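Local structure of acyl-CoA dehydrogenase (Slackia heliotrinireducens, 4RM7) at residues F71-V76 with R246-A251; L169-Y174 with V215-V220; A306-Y309 with H314-L317. The protein belongs to the acyl-CoA dehydrogenase family, whose subunits combine an N-terminal helical domain, a middle beta domain and a C-terminal helical bundle. One frame throughout, in Å; residues are numbered along the deposited sequence.

Contact 1: residues F71-V76 with R246-A251; sequences FAQVLV and RVFTCA
Val74 and Val247 meet through one methyl each, CG2 of Val74 lying 3.6 Å from CG1 of Val247, with the two side chains roughly perpendicular. The other branch of Val74 serves a different neighbour: its CG1 stands 4.0 Å from CB of Ala251, whose small side chain is consistent with the local close approach of the CA atoms, 5.7 Å between Val74 and Ala251. Val74 thus straddles the groove between positions 247 and 251, one turn apart on the second helix. CG1 is held anti to the backbone N (chi1 158°), which leaves CG2 beside that nitrogen and aimed at Val247.

Beside this aliphatic cluster, Gln73 brings its amide to the rim of the Phe248 ring. OE1 of Gln73 lies 3.4 Å from CZ of Phe248, in the plane of the ring, while the amide plane is turned 81° from it. The carbonyl oxygen therefore faces the slightly positive ring hydrogens and not the pi cloud. The amide is fixed from its other end, where NE2 donates a hydrogen bond to the backbone oxygen of Val59.

Farther out, Val302 and Tyr303 of helix 282-311 pack on Val74, while Asp366 is hydrogen-bonded to Thr249 through its carboxylate and to Arg246 through its backbone oxygen. The segments run at 32° to each other, their axes 9.3 Å apart at closest approach, joining helix 70-84 of the N-terminal domain to helix 234-270 of the C-terminal domain. Across this buried joint cohesion comes from methyl packing and a carbonyl-to-ring-edge contact, so it probably depends more on shape than on charge.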
ATOM      1  N   PHE A  71      17.641  24.495   9.960  1.00 41.06           N
ATOM      2  CA  PHE A  71      16.541  24.084  10.821  1.00 40.99           C
ATOM      3  C   PHE A  71      15.604  25.263  11.060  1.00 47.51           C
ATOM      4  O   PHE A  71      14.385  25.107  10.996  1.00 44.41           O
ATOM      5  CB  PHE A  71      17.049  23.537  12.153  1.00 35.13           C
ATOM      6  CG  PHE A  71      15.960  23.024  13.051  1.00 36.67           C
ATOM      7  CD1 PHE A  71      15.021  22.113  12.577  1.00 44.60           C
ATOM      8  CD2 PHE A  71      15.866  23.441  14.371  1.00 39.60           C
ATOM      9  CE1 PHE A  71      13.996  21.625  13.411  1.00 45.13           C
ATOM     10  CE2 PHE A  71      14.837  22.963  15.218  1.00 44.12           C
ATOM     11  CZ  PHE A  71      13.910  22.050  14.735  1.00 41.66           C
ATOM     12  N   ALA A  72      16.170  26.444  11.306  1.00 44.73           N
ATOM     13  CA  ALA A  72      15.355  27.645  11.494  1.00 45.29           C
ATOM     14  C   ALA A  72      14.515  27.953  10.258  1.00 43.04           C
ATOM     15  O   ALA A  72      13.317  28.236  10.361  1.00 43.30           O
ATOM     16  CB  ALA A  72      16.229  28.840  11.844  1.00 43.62           C
ATOM     17  N   GLN A  73      15.157  27.905   9.095  1.00 38.70           N
ATOM     18  CA  GLN A  73      14.471  28.107   7.832  1.00 38.89           C
ATOM     19  C   GLN A  73      13.312  27.124   7.652  1.00 41.96           C
ATOM     20  O   GLN A  73      12.239  27.491   7.176  1.00 44.95           O
ATOM     21  CB  GLN A  73      15.459  27.973   6.681  1.00 35.72           C
ATOM     22  CG  GLN A  73      16.343  29.186   6.485  1.00 35.60           C
ATOM     23  CD  GLN A  73      17.403  28.941   5.418  1.00 45.63           C
ATOM     24  OE1 GLN A  73      17.889  27.809   5.257  1.00 47.43           O
ATOM     25  NE2 GLN A  73      17.760  29.993   4.676  1.00 45.58           N
ATOM     26  N   VAL A  74      13.547  25.878   8.045  1.00 44.68           N
ATOM     27  CA  VAL A  74      12.549  24.833   7.984  1.00 48.30           C
ATOM     28  C   VAL A  74      11.349  25.120   8.885  1.00 50.82           C
ATOM     29  O   VAL A  74      10.191  24.940   8.484  1.00 47.47           O
ATOM     30  CB  VAL A  74      13.183  23.493   8.357  1.00 45.05           C
ATOM     31  CG1 VAL A  74      12.140  22.486   8.821  1.00 38.11           C
ATOM     32  CG2 VAL A  74      13.956  22.972   7.179  1.00 40.45           C
ATOM     33  N   LEU A  75      11.614  25.588  10.096  1.00 43.34           N
ATOM     34  CA  LEU A  75      10.523  25.956  10.988  1.00 37.94           C
ATOM     35  C   LEU A  75       9.713  27.107  10.383  1.00 44.42           C
ATOM     36  O   LEU A  75       8.483  27.113  10.476  1.00 46.33           O
ATOM     37  CB  LEU A  75      11.049  26.335  12.375  1.00 38.63           C
ATOM     38  CG  LEU A  75      11.751  25.233  13.173  1.00 41.00           C
ATOM     39  CD1 LEU A  75      12.318  25.807  14.476  1.00 43.03           C
ATOM     40  CD2 LEU A  75      10.810  24.047  13.454  1.00 40.08           C
ATOM     41  N   VAL A  76      10.396  28.060   9.741  1.00 42.60           N
ATOM     42  CA  VAL A  76       9.706  29.204   9.141  1.00 39.79           C
ATOM     43  C   VAL A  76       8.808  28.704   8.015  1.00 41.71           C
ATOM     44  O   VAL A  76       7.602  28.965   8.014  1.00 43.31           O
ATOM     45  CB  VAL A  76      10.690  30.283   8.622  1.00 41.21           C
ATOM     46  CG1 VAL A  76      10.001  31.254   7.705  1.00 43.03           C
ATOM     47  CG2 VAL A  76      11.306  31.050   9.773  1.00 41.07           C
ATOM     48  N   ARG A 246      15.446  20.705  -1.756  1.00 43.23           N
ATOM     49  CA  ARG A 246      14.660  19.546  -1.384  1.00 37.60           C
ATOM     50  C   ARG A 246      14.198  19.641   0.067  1.00 40.31           C
ATOM     51  O   ARG A 246      13.064  19.280   0.379  1.00 44.18           O
ATOM     52  CB  ARG A 246      15.452  18.264  -1.597  1.00 37.96           C
ATOM     53  CG  ARG A 246      15.773  18.028  -3.031  1.00 40.94           C
ATOM     54  CD  ARG A 246      16.336  16.685  -3.281  1.00 40.40           C
ATOM     55  NE  ARG A 246      16.793  16.619  -4.664  1.00 50.19           N
ATOM     56  CZ  ARG A 246      18.026  16.311  -5.029  1.00 56.83           C
ATOM     57  NH1 ARG A 246      18.937  16.011  -4.116  1.00 69.11           N
ATOM     58  NH2 ARG A 246      18.340  16.294  -6.309  1.00 65.35           N
ATOM     59  N   VAL A 247      15.059  20.141   0.950  1.00 37.86           N
ATOM     60  CA  VAL A 247      14.656  20.294   2.341  1.00 38.87           C
ATOM     61  C   VAL A 247      13.502  21.302   2.445  1.00 40.39           C
ATOM     62  O   VAL A 247      12.485  21.033   3.086  1.00 43.68           O
ATOM     63  CB  VAL A 247      15.827  20.718   3.234  1.00 43.56           C
ATOM     64  CG1 VAL A 247      15.378  20.751   4.681  1.00 44.31           C
ATOM     65  CG2 VAL A 247      17.002  19.729   3.065  1.00 41.37           C
ATOM     66  N   PHE A 248      13.656  22.435   1.774  1.00 43.32           N
ATOM     67  CA  PHE A 248      12.620  23.451   1.697  1.00 38.62           C
ATOM     68  C   PHE A 248      11.302  22.895   1.199  1.00 39.66           C
ATOM     69  O   PHE A 248      10.254  23.155   1.784  1.00 42.19           O
ATOM     70  CB  PHE A 248      13.064  24.588   0.785  1.00 37.37           C
ATOM     71  CG  PHE A 248      14.173  25.403   1.350  1.00 37.91           C
ATOM     72  CD1 PHE A 248      14.525  25.274   2.689  1.00 32.51           C
ATOM     73  CD2 PHE A 248      14.876  26.298   0.548  1.00 41.30           C
ATOM     74  CE1 PHE A 248      15.551  26.026   3.214  1.00 37.90           C
ATOM     75  CE2 PHE A 248      15.911  27.060   1.067  1.00 43.28           C
ATOM     76  CZ  PHE A 248      16.258  26.924   2.398  1.00 38.75           C
ATOM     77  N   THR A 249      11.361  22.130   0.120  1.00 37.01           N
ATOM     78  CA  THR A 249      10.155  21.589  -0.483  1.00 35.75           C
ATOM     79  C   THR A 249       9.466  20.601   0.448  1.00 38.93           C
ATOM     80  O   THR A 249       8.237  20.576   0.568  1.00 41.24           O
ATOM     81  CB  THR A 249      10.477  20.924  -1.817  1.00 38.17           C
ATOM     82  OG1 THR A 249      10.762  21.946  -2.765  1.00 49.11           O
ATOM     83  CG2 THR A 249       9.307  20.130  -2.320  1.00 41.64           C
ATOM     84  N   CYS A 250      10.263  19.811   1.151  1.00 33.38           N
ATOM     85  CA  CYS A 250       9.691  18.851   2.078  1.00 32.53           C
ATOM     86  C   CYS A 250       9.092  19.547   3.306  1.00 35.46           C
ATOM     87  O   CYS A 250       8.024  19.156   3.780  1.00 43.68           O
ATOM     88  CB  CYS A 250      10.737  17.801   2.465  1.00 27.13           C
ATOM     89  SG  CYS A 250      11.122  16.715   1.034  1.00 45.80           S
ATOM     90  N   ALA A 251       9.747  20.598   3.791  1.00 35.24           N
ATOM     91  CA  ALA A 251       9.180  21.397   4.868  1.00 33.41           C
ATOM     92  C   ALA A 251       7.830  22.018   4.450  1.00 42.16           C
ATOM     93  O   ALA A 251       6.891  22.084   5.250  1.00 40.42           O
ATOM     94  CB  ALA A 251      10.168  22.480   5.295  1.00 29.73           C
TER

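Contact 2: residues L169-Y174 with V215-V220; sequences LLVSAY and VRFDNV
Phe217 reaches across to Val171 and Leu169 with the far end of its ring, CZ. CZ of Phe217 lies 3.6 Å from CG2 of Val171 and 3.7 Å from CD1 of Leu169, so two methyls from alternate residues of one strand converge on a single ring corner. Both approach obliquely. Phe217 and Val171 extend from opposite directions and meet between the strands, whereas the side chain of Leu169 runs at a slant to that of Phe217.

The rotamers explain the reach. Phe217 has CG anti to its carbonyl carbon, beside the backbone N (chi1 -58°), and this sends the ring out across the gap. Leu169 adopts the same first torsion, and its CD1 lies anti to CA (chi2 166°), extending the chain to a position shared by two partners: CG1 of Val215 is 3.9 Å from CD1 of Leu169 as well.

The segments are not hydrogen-bonded neighbours: the axes of strands 169-174 and 215-218 pass 11.1 Å apart at an angle of 64°, and side chains fill the interval. Strand 168-175 is paired, among others, with strand 184-191, where the backbones of Leu169 and Val171 bond to Val190 and Trp188. Ile197 of strand 197-202 touches Leu169, Val215 and Phe217, and Met153 of strand 151-161 adds to the cover of Phe217. This is the interior of the middle beta domain, where side chains from two separate strands of the curled sheet meet. Purely apolar and buried, the contact implies cohesion by hydrophobic burial and van der Waals fit, with the directional bonds left to the strand pairings around it.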
ATOM      1  N   LEU A 169      17.021  36.734 -15.976  1.00 60.13           N
ATOM      2  CA  LEU A 169      17.081  35.289 -15.886  1.00 52.05           C
ATOM      3  C   LEU A 169      18.483  34.828 -15.529  1.00 56.95           C
ATOM      4  O   LEU A 169      19.439  35.088 -16.260  1.00 62.42           O
ATOM      5  CB  LEU A 169      16.637  34.674 -17.207  1.00 50.96           C
ATOM      6  CG  LEU A 169      15.186  34.993 -17.532  1.00 55.88           C
ATOM      7  CD1 LEU A 169      14.869  34.669 -18.982  1.00 62.57           C
ATOM      8  CD2 LEU A 169      14.298  34.190 -16.621  1.00 53.64           C
ATOM      9  N   LEU A 170      18.609  34.162 -14.386  1.00 55.65           N
ATOM     10  CA  LEU A 170      19.877  33.578 -13.998  1.00 53.33           C
ATOM     11  C   LEU A 170      19.984  32.190 -14.628  1.00 54.02           C
ATOM     12  O   LEU A 170      19.349  31.232 -14.184  1.00 56.94           O
ATOM     13  CB  LEU A 170      20.005  33.521 -12.478  1.00 57.38           C
ATOM     14  CG  LEU A 170      21.333  32.934 -11.968  1.00 62.39           C
ATOM     15  CD1 LEU A 170      22.530  33.594 -12.641  1.00 65.36           C
ATOM     16  CD2 LEU A 170      21.449  33.061 -10.467  1.00 62.67           C
ATOM     17  N   VAL A 171      20.801  32.093 -15.665  1.00 57.05           N
ATOM     18  CA  VAL A 171      20.799  30.935 -16.547  1.00 61.41           C
ATOM     19  C   VAL A 171      22.065  30.111 -16.455  1.00 68.61           C
ATOM     20  O   VAL A 171      23.171  30.640 -16.532  1.00 68.11           O
ATOM     21  CB  VAL A 171      20.615  31.353 -18.017  1.00 57.01           C
ATOM     22  CG1 VAL A 171      20.351  30.146 -18.873  1.00 53.66           C
ATOM     23  CG2 VAL A 171      19.463  32.321 -18.133  1.00 58.00           C
ATOM     24  N   SER A 172      21.877  28.805 -16.293  1.00 68.37           N
ATOM     25  CA  SER A 172      22.963  27.851 -16.282  1.00 71.86           C
ATOM     26  C   SER A 172      23.241  27.404 -17.712  1.00 76.39           C
ATOM     27  O   SER A 172      22.308  27.086 -18.447  1.00 77.11           O
ATOM     28  CB  SER A 172      22.609  26.661 -15.408  1.00 69.63           C
ATOM     29  OG  SER A 172      21.610  25.890 -16.042  1.00 72.77           O
ATOM     30  N   ALA A 173      24.517  27.378 -18.099  1.00 71.51           N
ATOM     31  CA  ALA A 173      24.897  27.088 -19.485  1.00 73.24           C
ATOM     32  C   ALA A 173      26.310  26.523 -19.610  1.00 79.05           C
ATOM     33  O   ALA A 173      27.183  26.828 -18.801  1.00 81.57           O
ATOM     34  CB  ALA A 173      24.777  28.356 -20.345  1.00 66.52           C
ATOM     35  N   TYR A 174      26.522  25.689 -20.624  1.00 80.52           N
ATOM     36  CA  TYR A 174      27.874  25.327 -21.045  1.00 76.72           C
ATOM     37  C   TYR A 174      28.476  26.494 -21.805  1.00 77.40           C
ATOM     38  O   TYR A 174      27.946  26.909 -22.838  1.00 80.63           O
ATOM     39  CB  TYR A 174      27.882  24.086 -21.934  1.00 77.53           C
ATOM     40  CG  TYR A 174      27.776  22.785 -21.187  1.00 90.24           C
ATOM     41  CD1 TYR A 174      28.551  22.542 -20.061  1.00 98.10           C
ATOM     42  CD2 TYR A 174      26.894  21.794 -21.603  1.00 98.17           C
ATOM     43  CE1 TYR A 174      28.452  21.342 -19.377  1.00101.05           C
ATOM     44  CE2 TYR A 174      26.786  20.595 -20.921  1.00100.50           C
ATOM     45  CZ  TYR A 174      27.565  20.370 -19.809  1.00100.51           C
ATOM     46  OH  TYR A 174      27.453  19.173 -19.138  1.00 97.79           O
ATOM     47  N   VAL A 215      11.221  28.758 -20.968  1.00 49.52           N
ATOM     48  CA  VAL A 215      11.877  29.898 -21.588  1.00 51.40           C
ATOM     49  C   VAL A 215      12.871  29.435 -22.635  1.00 52.35           C
ATOM     50  O   VAL A 215      13.794  28.681 -22.332  1.00 54.31           O
ATOM     51  CB  VAL A 215      12.605  30.776 -20.547  1.00 49.88           C
ATOM     52  CG1 VAL A 215      13.259  31.943 -21.233  1.00 45.39           C
ATOM     53  CG2 VAL A 215      11.633  31.265 -19.489  1.00 46.67           C
ATOM     54  N   ARG A 216      12.686  29.891 -23.868  1.00 50.75           N
ATOM     55  CA  ARG A 216      13.602  29.550 -24.945  1.00 48.13           C
ATOM     56  C   ARG A 216      14.539  30.718 -25.210  1.00 51.68           C
ATOM     57  O   ARG A 216      14.113  31.875 -25.299  1.00 52.99           O
ATOM     58  CB  ARG A 216      12.835  29.185 -26.220  1.00 54.61           C
ATOM     59  CG  ARG A 216      13.668  28.487 -27.314  1.00 61.63           C
ATOM     60  CD  ARG A 216      13.236  28.912 -28.732  1.00 75.10           C
ATOM     61  NE  ARG A 216      11.850  29.389 -28.769  1.00 89.52           N
ATOM     62  CZ  ARG A 216      11.308  30.108 -29.757  1.00 93.67           C
ATOM     63  NH1 ARG A 216      12.014  30.455 -30.832  1.00 88.04           N
ATOM     64  NH2 ARG A 216      10.040  30.485 -29.667  1.00 96.28           N
ATOM     65  N   PHE A 217      15.824  30.406 -25.331  1.00 53.44           N
ATOM     66  CA  PHE A 217      16.817  31.377 -25.748  1.00 52.45           C
ATOM     67  C   PHE A 217      17.211  31.080 -27.199  1.00 57.44           C
ATOM     68  O   PHE A 217      17.815  30.041 -27.499  1.00 60.38           O
ATOM     69  CB  PHE A 217      18.021  31.332 -24.812  1.00 54.23           C
ATOM     70  CG  PHE A 217      17.673  31.602 -23.376  1.00 55.04           C
ATOM     71  CD1 PHE A 217      17.875  32.864 -22.822  1.00 48.04           C
ATOM     72  CD2 PHE A 217      17.131  30.592 -22.573  1.00 61.78           C
ATOM     73  CE1 PHE A 217      17.538  33.120 -21.492  1.00 51.75           C
ATOM     74  CE2 PHE A 217      16.789  30.837 -21.238  1.00 59.18           C
ATOM     75  CZ  PHE A 217      16.989  32.108 -20.696  1.00 55.88           C
ATOM     76  N   ASP A 218      16.825  31.981 -28.098  1.00 57.74           N
ATOM     77  CA  ASP A 218      17.095  31.829 -29.527  1.00 63.60           C
ATOM     78  C   ASP A 218      18.138  32.850 -29.972  1.00 61.21           C
ATOM     79  O   ASP A 218      17.811  34.020 -30.171  1.00 64.61           O
ATOM     80  CB  ASP A 218      15.798  31.984 -30.339  1.00 66.53           C
ATOM     81  CG  ASP A 218      16.044  32.074 -31.837  1.00 76.48           C
ATOM     82  OD1 ASP A 218      16.997  31.434 -32.338  1.00 82.01           O
ATOM     83  OD2 ASP A 218      15.277  32.789 -32.521  1.00 85.97           O
ATOM     84  N   ASN A 219      19.381  32.390 -30.132  1.00 60.88           N
ATOM     85  CA  ASN A 219      20.542  33.247 -30.417  1.00 63.24           C
ATOM     86  C   ASN A 219      20.551  34.552 -29.638  1.00 60.72           C
ATOM     87  O   ASN A 219      20.476  35.617 -30.222  1.00 63.65           O
ATOM     88  CB  ASN A 219      20.640  33.568 -31.912  1.00 66.79           C
ATOM     89  CG  ASN A 219      21.013  32.360 -32.741  1.00 72.80           C
ATOM     90  OD1 ASN A 219      21.975  31.667 -32.435  1.00 76.49           O
ATOM     91  ND2 ASN A 219      20.237  32.091 -33.790  1.00 76.87           N
ATOM     92  N   VAL A 220      20.628  34.472 -28.317  1.00 60.21           N
ATOM     93  CA  VAL A 220      20.616  35.685 -27.517  1.00 62.58           C
ATOM     94  C   VAL A 220      22.027  36.193 -27.269  1.00 67.36           C
ATOM     95  O   VAL A 220      22.884  35.459 -26.781  1.00 69.74           O
ATOM     96  CB  VAL A 220      19.908  35.457 -26.185  1.00 56.78           C
ATOM     97  CG1 VAL A 220      19.932  36.733 -25.364  1.00 49.06           C
ATOM     98  CG2 VAL A 220      18.487  35.005 -26.439  1.00 61.32           C
TER

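Contact 3: residues A306-Y309 with H314-L317; sequences AREY and HKRL
Tyr309 and His314 run alongside each other in the same direction, and their rings form an offset stack whose centroids are 4.0 Å apart and whose planes differ by 14°. The overlap begins at the root of the histidine: CB of His314 sits over the face of Tyr309, 3.9 Å from the ring centroid, as a CH-pi contact. Farther out, the phenolic OH of Tyr309 lies above one face of the imidazole, displaced toward its rim. The opposite face of the histidine is approached by the backbone N of Arg316. His314 stacks in this way because CG is anti to the backbone N (chi1 168°), which lays the imidazole along the tyrosine.

Tyr309, in the last turn of helix 282-311, and His314 flank the short turn between two consecutive helices of the C-terminal bundle, with Lys315 at the N-cap of helix 316-341. A water helps to span the turn, accepting from His314 N at 3.0 Å and donating weakly to Tyr309 O.

Glu308 comes to the start of the second helix with an extended chain beyond CG. Its OE1 is hydrogen-bonded chiefly to the hydroxyl of Ser318, and also accepts a weak bond from Lys315 N (3.4 Å, 157°). The other oxygen, OE2 of Glu308, rests 3.9 Å from CD of Lys315, the glutamate chain lying nearly square to that of the lysine. The lysine amine has a long, weak ion pair with Asp6 of the second subunit.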
ATOM      1  N   ALA A 306      17.701  18.632   8.335  1.00 40.97           N
ATOM      2  CA  ALA A 306      18.043  20.027   8.566  1.00 37.83           C
ATOM      3  C   ALA A 306      19.044  20.189   9.708  1.00 42.26           C
ATOM      4  O   ALA A 306      19.983  20.983   9.614  1.00 47.94           O
ATOM      5  CB  ALA A 306      16.802  20.835   8.843  1.00 36.16           C
ATOM      6  N   ARG A 307      18.850  19.448  10.791  1.00 41.87           N
ATOM      7  CA  ARG A 307      19.742  19.596  11.931  1.00 46.97           C
ATOM      8  C   ARG A 307      21.136  19.049  11.599  1.00 51.75           C
ATOM      9  O   ARG A 307      22.132  19.573  12.094  1.00 60.44           O
ATOM     10  CB  ARG A 307      19.155  18.921  13.183  1.00 40.30           C
ATOM     11  CG  ARG A 307      17.998  19.693  13.835  1.00 40.15           C
ATOM     12  CD  ARG A 307      17.492  19.011  15.122  1.00 44.89           C
ATOM     13  NE  ARG A 307      16.933  19.933  16.117  1.00 60.07           N
ATOM     14  CZ  ARG A 307      15.843  19.670  16.858  1.00 83.57           C
ATOM     15  NH1 ARG A 307      15.177  18.519  16.722  1.00 87.75           N
ATOM     16  NH2 ARG A 307      15.400  20.556  17.746  1.00 82.95           N
ATOM     17  N   GLU A 308      21.210  18.029  10.744  1.00 53.02           N
ATOM     18  CA  GLU A 308      22.508  17.538  10.240  1.00 51.77           C
ATOM     19  C   GLU A 308      23.335  18.642   9.595  1.00 52.24           C
ATOM     20  O   GLU A 308      24.516  18.784   9.885  1.00 54.02           O
ATOM     21  CB  GLU A 308      22.328  16.421   9.214  1.00 51.19           C
ATOM     22  CG  GLU A 308      22.385  15.022   9.768  1.00 50.22           C
ATOM     23  CD  GLU A 308      22.256  13.966   8.674  1.00 57.58           C
ATOM     24  OE1 GLU A 308      22.053  14.334   7.501  1.00 60.47           O
ATOM     25  OE2 GLU A 308      22.378  12.762   8.983  1.00 67.60           O
ATOM     26  N   TYR A 309      22.725  19.412   8.701  1.00 46.96           N
ATOM     27  CA  TYR A 309      23.448  20.511   8.081  1.00 53.00           C
ATOM     28  C   TYR A 309      24.017  21.431   9.134  1.00 53.09           C
ATOM     29  O   TYR A 309      25.177  21.808   9.076  1.00 59.81           O
ATOM     30  CB  TYR A 309      22.551  21.318   7.160  1.00 54.68           C
ATOM     31  CG  TYR A 309      22.466  20.806   5.753  1.00 51.11           C
ATOM     32  CD1 TYR A 309      23.482  21.056   4.828  1.00 48.15           C
ATOM     33  CD2 TYR A 309      21.354  20.082   5.339  1.00 52.07           C
ATOM     34  CE1 TYR A 309      23.382  20.584   3.530  1.00 49.49           C
ATOM     35  CE2 TYR A 309      21.232  19.628   4.039  1.00 53.49           C
ATOM     36  CZ  TYR A 309      22.241  19.877   3.144  1.00 52.58           C
ATOM     37  OH  TYR A 309      22.097  19.398   1.872  1.00 58.74           O
ATOM     38  N   HIS A 314      26.045  16.931   7.335  1.00 44.45           N
ATOM     39  CA  HIS A 314      25.153  16.575   6.247  1.00 45.60           C
ATOM     40  C   HIS A 314      25.595  15.305   5.553  1.00 50.48           C
ATOM     41  O   HIS A 314      26.772  15.146   5.240  1.00 52.00           O
ATOM     42  CB  HIS A 314      25.079  17.698   5.221  1.00 46.97           C
ATOM     43  CG  HIS A 314      24.410  17.300   3.944  1.00 46.70           C
ATOM     44  ND1 HIS A 314      25.076  17.243   2.737  1.00 41.51           N
ATOM     45  CD2 HIS A 314      23.133  16.922   3.686  1.00 45.39           C
ATOM     46  CE1 HIS A 314      24.237  16.861   1.790  1.00 42.24           C
ATOM     47  NE2 HIS A 314      23.050  16.661   2.338  1.00 40.20           N
ATOM     48  N   LYS A 315      24.643  14.402   5.336  1.00 51.82           N
ATOM     49  CA  LYS A 315      24.838  13.237   4.487  1.00 46.43           C
ATOM     50  C   LYS A 315      23.835  13.316   3.353  1.00 42.22           C
ATOM     51  O   LYS A 315      22.652  13.581   3.587  1.00 44.39           O
ATOM     52  CB  LYS A 315      24.643  11.932   5.266  1.00 51.23           C
ATOM     53  CG  LYS A 315      25.416  11.831   6.563  1.00 58.87           C
ATOM     54  CD  LYS A 315      25.107  10.537   7.301  1.00 72.24           C
ATOM     55  CE  LYS A 315      25.988  10.391   8.543  1.00 82.90           C
ATOM     56  NZ  LYS A 315      27.430  10.676   8.229  1.00 83.65           N
ATOM     57  N   ARG A 316      24.297  13.079   2.129  1.00 42.59           N
ATOM     58  CA  ARG A 316      23.418  13.075   0.962  1.00 37.23           C
ATOM     59  C   ARG A 316      22.225  12.137   1.125  1.00 40.46           C
ATOM     60  O   ARG A 316      21.120  12.440   0.680  1.00 49.04           O
ATOM     61  CB  ARG A 316      24.204  12.682  -0.282  1.00 44.27           C
ATOM     62  CG  ARG A 316      25.298  13.670  -0.665  1.00 55.19           C
ATOM     63  CD  ARG A 316      25.230  14.024  -2.137  1.00 63.24           C
ATOM     64  NE  ARG A 316      25.435  12.871  -3.024  1.00 79.70           N
ATOM     65  CZ  ARG A 316      24.654  12.573  -4.064  1.00 80.11           C
ATOM     66  NH1 ARG A 316      23.597  13.334  -4.353  1.00 75.18           N
ATOM     67  NH2 ARG A 316      24.924  11.507  -4.810  1.00 74.66           N
ATOM     68  N   LEU A 317      22.455  10.996   1.773  1.00 48.14           N
ATOM     69  CA  LEU A 317      21.440   9.960   1.895  1.00 38.44           C
ATOM     70  C   LEU A 317      20.249  10.409   2.723  1.00 39.99           C
ATOM     71  O   LEU A 317      19.114  10.035   2.422  1.00 41.60           O
ATOM     72  CB  LEU A 317      22.026   8.721   2.520  1.00 33.69           C
ATOM     73  CG  LEU A 317      21.067   7.539   2.592  1.00 35.02           C
ATOM     74  CD1 LEU A 317      20.514   7.238   1.189  1.00 29.25           C
ATOM     75  CD2 LEU A 317      21.844   6.364   3.123  1.00 31.68           C
TER
HETATM   76  O   HOH W   1      26.954  19.732   6.917  1.00 64.95           O

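Overall arrangement
Contact 2 lies in the middle beta domain, while contacts 1 and 3 belong to the helical body, their centres 12 Å apart. These two touch directly: CB of Ala306 packs 3.9 Å from CG2 of Val74, and Arg307 makes a cation-pi contact with Phe71. The centre of contact 2 is 29 Å from that of contact 1 and 32 Å from that of contact 3. Along the chain, contact 1 joins helix 70-84 of the N-terminal domain to helix 234-270 of the C-terminal domain and so spans the whole of contact 2; contact 3 follows, at the turn after helix 282-311. The helical parts come together although the beta domain lies between them in sequence, consistent with the family's three-domain plan.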